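Local coordinates for protein beta-N-acetylhexosaminidase (Beutenbergia cavernae, PDB 5BU9) that probably hydrolyses terminal non-reducing N-acetyl-D-hexosamine residues in N-acetyl-beta-D-hexosaminides, as a member of glycosyl hydrolase family 3, at residues 245-256 against 284-294. Numbering follows the deposited sequence.
Sequences AFSREIVSDLLR and RAILAIEAGTD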
loop_
_atom_site.group_PDB
_atom_site.type_symbol
_atom_site.label_atom_id
_atom_site.label_comp_id
_atom_site.label_asym_id
_atom_site.label_seq_id
_atom_site.Cartn_x
_atom_site.Cartn_y
_atom_site.Cartn_z
ATOM N N ALA A 245 -11.782 -3.077 -1.420
ATOM C CA ALA A 245 -11.251 -1.727 -1.235
ATOM C C ALA A 245 -12.353 -0.656 -1.198
ATOM O O ALA A 245 -12.134 0.447 -0.680
ATOM C CB ALA A 245 -10.225 -1.384 -2.329
ATOM N N PHE A 246 -13.521 -0.999 -1.732
ATOM C CA PHE A 246 -14.675 -0.105 -1.790
ATOM C C PHE A 246 -15.739 -0.528 -0.792
ATOM O O PHE A 246 -16.837 0.006 -0.803
ATOM C CB PHE A 246 -15.338 -0.096 -3.189
ATOM C CG PHE A 246 -14.409 0.322 -4.337
ATOM C CD1 PHE A 246 -13.218 0.987 -4.096
ATOM C CD2 PHE A 246 -14.775 0.074 -5.658
ATOM C CE1 PHE A 246 -12.388 1.365 -5.145
ATOM C CE2 PHE A 246 -13.937 0.439 -6.719
ATOM C CZ PHE A 246 -12.748 1.083 -6.457
ATOM N N SER A 247 -15.440 -1.512 0.049
ATOM C CA SER A 247 -16.463 -2.009 0.969
ATOM C C SER A 247 -16.383 -1.345 2.344
ATOM O O SER A 247 -15.426 -1.568 3.098
ATOM C CB SER A 247 -16.337 -3.523 1.114
ATOM O OG SER A 247 -17.139 -3.983 2.172
ATOM N N ARG A 248 -17.381 -0.532 2.687
ATOM C CA ARG A 248 -17.439 -0.013 4.048
ATOM C C ARG A 248 -17.342 -1.169 5.069
ATOM O O ARG A 248 -16.614 -1.074 6.065
ATOM C CB ARG A 248 -18.715 0.790 4.280
ATOM C CG ARG A 248 -18.766 1.522 5.639
ATOM C CD ARG A 248 -17.759 2.677 5.688
ATOM N NE ARG A 248 -17.688 3.283 7.008
ATOM C CZ ARG A 248 -17.001 4.381 7.309
ATOM N NH1 ARG A 248 -16.337 5.030 6.376
ATOM N NH2 ARG A 248 -16.980 4.845 8.554
ATOM N N GLU A 249 -18.023 -2.278 4.800
ATOM C CA GLU A 249 -18.038 -3.374 5.764
ATOM C C GLU A 249 -16.667 -3.993 5.995
ATOM O O GLU A 249 -16.288 -4.307 7.129
ATOM C CB GLU A 249 -18.990 -4.486 5.331
ATOM C CG GLU A 249 -18.966 -5.600 6.355
ATOM C CD GLU A 249 -20.014 -6.639 6.116
ATOM O OE1 GLU A 249 -20.768 -6.498 5.127
ATOM O OE2 GLU A 249 -20.081 -7.594 6.922
ATOM N N ILE A 250 -15.911 -4.172 4.920
ATOM C CA ILE A 250 -14.640 -4.835 5.055
ATOM C C ILE A 250 -13.618 -3.875 5.660
ATOM O O ILE A 250 -12.865 -4.254 6.563
ATOM C CB ILE A 250 -14.180 -5.377 3.715
ATOM C CG1 ILE A 250 -14.969 -6.636 3.345
ATOM C CG2 ILE A 250 -12.711 -5.604 3.740
ATOM C CD1 ILE A 250 -14.560 -7.226 1.988
ATOM N N VAL A 251 -13.603 -2.628 5.171
ATOM C CA VAL A 251 -12.553 -1.659 5.557
ATOM C C VAL A 251 -12.812 -1.070 6.937
ATOM O O VAL A 251 -11.905 -1.025 7.788
ATOM C CB VAL A 251 -12.412 -0.546 4.536
ATOM C CG1 VAL A 251 -11.433 0.474 5.027
ATOM C CG2 VAL A 251 -11.947 -1.119 3.190
ATOM N N SER A 252 -14.049 -0.637 7.173
ATOM C CA SER A 252 -14.383 0.029 8.412
ATOM C C SER A 252 -14.937 -0.917 9.477
ATOM O O SER A 252 -14.460 -0.877 10.596
ATOM C CB SER A 252 -15.371 1.172 8.151
ATOM O OG SER A 252 -14.680 2.289 7.624
ATOM N N ASP A 253 -15.927 -1.757 9.167
ATOM C CA ASP A 253 -16.491 -2.628 10.212
ATOM C C ASP A 253 -15.525 -3.760 10.581
ATOM O O ASP A 253 -15.324 -3.998 11.731
ATOM C CB ASP A 253 -17.859 -3.222 9.812
ATOM C CG ASP A 253 -18.891 -2.140 9.427
ATOM O OD1 ASP A 253 -18.634 -0.931 9.653
ATOM O OD2 ASP A 253 -19.969 -2.498 8.893
ATOM N N LEU A 254 -14.912 -4.434 9.611
ATOM C CA LEU A 254 -14.047 -5.567 9.928
ATOM C C LEU A 254 -12.649 -5.116 10.370
ATOM O O LEU A 254 -12.221 -5.374 11.501
ATOM C CB LEU A 254 -13.935 -6.513 8.723
ATOM C CG LEU A 254 -13.088 -7.789 8.930
ATOM C CD1 LEU A 254 -13.546 -8.598 10.154
ATOM C CD2 LEU A 254 -13.006 -8.669 7.696
ATOM N N LEU A 255 -11.946 -4.445 9.466
ATOM C CA LEU A 255 -10.558 -4.009 9.663
ATOM C C LEU A 255 -10.432 -3.011 10.818
ATOM O O LEU A 255 -9.730 -3.282 11.779
ATOM C CB LEU A 255 -10.003 -3.381 8.375
ATOM C CG LEU A 255 -8.562 -2.883 8.475
ATOM C CD1 LEU A 255 -7.631 -3.987 8.973
ATOM C CD2 LEU A 255 -8.102 -2.373 7.123
ATOM N N ARG A 256 -11.112 -1.865 10.738
ATOM C CA ARG A 256 -11.031 -0.887 11.812
ATOM C C ARG A 256 -11.867 -1.275 13.048
ATOM O O ARG A 256 -11.473 -0.986 14.181
ATOM C CB ARG A 256 -11.467 0.500 11.342
ATOM C CG ARG A 256 -10.616 1.122 10.266
ATOM C CD ARG A 256 -10.905 2.627 10.174
ATOM N NE ARG A 256 -10.274 3.199 8.986
ATOM C CZ ARG A 256 -9.004 3.579 8.942
ATOM N NH1 ARG A 256 -8.246 3.456 10.016
ATOM N NH2 ARG A 256 -8.493 4.089 7.831
ATOM N N ARG A 284 -13.401 5.669 -8.348
ATOM C CA ARG A 284 -12.494 4.791 -7.596
ATOM C C ARG A 284 -12.021 5.478 -6.314
ATOM O O ARG A 284 -11.995 4.875 -5.222
ATOM C CB ARG A 284 -11.284 4.393 -8.437
ATOM C CG ARG A 284 -11.642 3.642 -9.676
ATOM C CD ARG A 284 -10.449 3.438 -10.552
ATOM N NE ARG A 284 -10.911 3.438 -11.934
ATOM C CZ ARG A 284 -10.131 3.614 -12.987
ATOM N NH1 ARG A 284 -8.806 3.756 -12.850
ATOM N NH2 ARG A 284 -10.685 3.643 -14.178
ATOM N N ALA A 285 -11.617 6.738 -6.454
ATOM C CA ALA A 285 -11.087 7.460 -5.314
ATOM C C ALA A 285 -12.197 7.687 -4.270
ATOM O O ALA A 285 -12.012 7.456 -3.062
ATOM C CB ALA A 285 -10.461 8.803 -5.758
ATOM N N ILE A 286 -13.354 8.128 -4.755
ATOM C CA ILE A 286 -14.462 8.480 -3.882
ATOM C C ILE A 286 -14.955 7.242 -3.129
ATOM O O ILE A 286 -15.130 7.299 -1.904
ATOM C CB ILE A 286 -15.588 9.155 -4.671
ATOM C CG1 ILE A 286 -15.170 10.586 -5.016
ATOM C CG2 ILE A 286 -16.879 9.201 -3.836
ATOM C CD1 ILE A 286 -16.012 11.215 -6.098
ATOM N N LEU A 287 -15.152 6.127 -3.839
ATOM C CA LEU A 287 -15.620 4.906 -3.185
ATOM C C LEU A 287 -14.593 4.382 -2.170
ATOM O O LEU A 287 -14.976 3.922 -1.094
ATOM C CB LEU A 287 -15.949 3.815 -4.210
ATOM C CG LEU A 287 -17.161 4.086 -5.127
ATOM C CD1 LEU A 287 -17.180 3.064 -6.211
ATOM C CD2 LEU A 287 -18.482 4.053 -4.402
ATOM N N ALA A 288 -13.305 4.435 -2.504
ATOM C CA ALA A 288 -12.265 3.980 -1.574
ATOM C C ALA A 288 -12.350 4.783 -0.254
ATOM O O ALA A 288 -12.436 4.221 0.835
ATOM C CB ALA A 288 -10.866 4.127 -2.237
ATOM N N ILE A 289 -12.343 6.103 -0.379
ATOM C CA ILE A 289 -12.398 6.995 0.749
ATOM C C ILE A 289 -13.685 6.767 1.571
ATOM O O ILE A 289 -13.639 6.626 2.795
ATOM C CB ILE A 289 -12.261 8.428 0.254
ATOM C CG1 ILE A 289 -10.850 8.635 -0.257
ATOM C CG2 ILE A 289 -12.583 9.442 1.385
ATOM C CD1 ILE A 289 -10.667 9.959 -0.995
ATOM N N GLU A 290 -14.829 6.658 0.906
ATOM C CA GLU A 290 -16.073 6.432 1.647
ATOM C C GLU A 290 -16.051 5.133 2.426
ATOM O O GLU A 290 -16.697 5.037 3.470
ATOM C CB GLU A 290 -17.301 6.433 0.713
ATOM C CG GLU A 290 -17.638 7.797 0.159
ATOM C CD GLU A 290 -18.877 7.783 -0.745
ATOM O OE1 GLU A 290 -19.141 6.757 -1.414
ATOM O OE2 GLU A 290 -19.601 8.795 -0.773
ATOM N N ALA A 291 -15.341 4.121 1.914
ATOM C CA ALA A 291 -15.201 2.825 2.609
ATOM C C ALA A 291 -14.335 2.918 3.870
ATOM O O ALA A 291 -14.441 2.076 4.765
ATOM C CB ALA A 291 -14.615 1.765 1.663
ATOM N N GLY A 292 -13.457 3.915 3.922
ATOM C CA GLY A 292 -12.631 4.156 5.099
ATOM C C GLY A 292 -11.154 4.189 4.710
ATOM O O GLY A 292 -10.298 4.046 5.559
ATOM N N THR A 293 -10.863 4.333 3.417
ATOM C CA THR A 293 -9.497 4.447 2.920
ATOM C C THR A 293 -8.843 5.791 3.256
ATOM O O THR A 293 -9.471 6.845 3.101
ATOM C CB THR A 293 -9.472 4.311 1.405
ATOM O OG1 THR A 293 -9.919 3.006 1.048
ATOM C CG2 THR A 293 -8.074 4.548 0.858
ATOM N N ASP A 294 -7.581 5.774 3.665
ATOM C CA ASP A 294 -6.825 7.033 3.872
ATOM C C ASP A 294 -5.871 7.394 2.734
ATOM O O ASP A 294 -5.602 8.570 2.467
ATOM C CB ASP A 294 -6.052 6.944 5.182
ATOM C CG ASP A 294 -6.930 6.418 6.330
ATOM O OD1 ASP A 294 -8.032 6.982 6.583
ATOM O OD2 ASP A 294 -6.547 5.405 6.944
HETATM O O HOH W 1 -9.595 0.410 0.828
HETATM O O HOH W 2 -17.410 2.817 -0.644
#
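Phe246 lays one face of its ring against the side chain of Leu287. Leu287 CB makes a CH-pi contact 4.1 Å from the centroid of the Phe246 ring, offset toward the rim. The ring gets there with CG anti to the carbonyl carbon (chi1 -59°), and its far end reaches the backbone of Arg284. Trp279 packs edge-to-face with the same ring. A water links Phe246 O to Leu287 O by donating to both.

Ala291 fits its methyl against the turn that leads into helix 248-258, with CB 3.5 Å from Phe246 C. Its carbonyl faces the first turns of that helix. Ser252 OG donates to Ala291 O at 2.9 Å, and Val251 CB lies against the same oxygen. Arg248 bends at chi2 (70°), and its NH1 donates to Glu290 O from above the carbonyl plane. Two side chains thus bind carbonyls at the C-terminal end of helix 281-291.

Both helices belong to the outer layer of the TIM-barrel-like domain, and their short segments run nearly parallel, 24° apart. Strand 264-267 comes between them in sequence, in a beta-alpha-beta-alpha order. Gly292 closes helix 281-291 in a Schellman motif with positive phi. A CB there would clash with Ser252 OG and press on the carbonyl oxygen of Ala291.

Arg256 reaches the chain just beyond this turn. Its NH2 donates almost straight to Gly292 O at 2.9 Å. The same NH2 forms a salt bridge to Asp294 OD2 on the syn side, with the guanidinium and carboxylate planes steeply turned against each other. Gly263 O accepts from NH1. With an alanine here, Gly292 O is likely to lose this donor and Asp294 one of its cations. Asp294 OD1 also pairs with Arg332, and OD2 accepts from Val265 N.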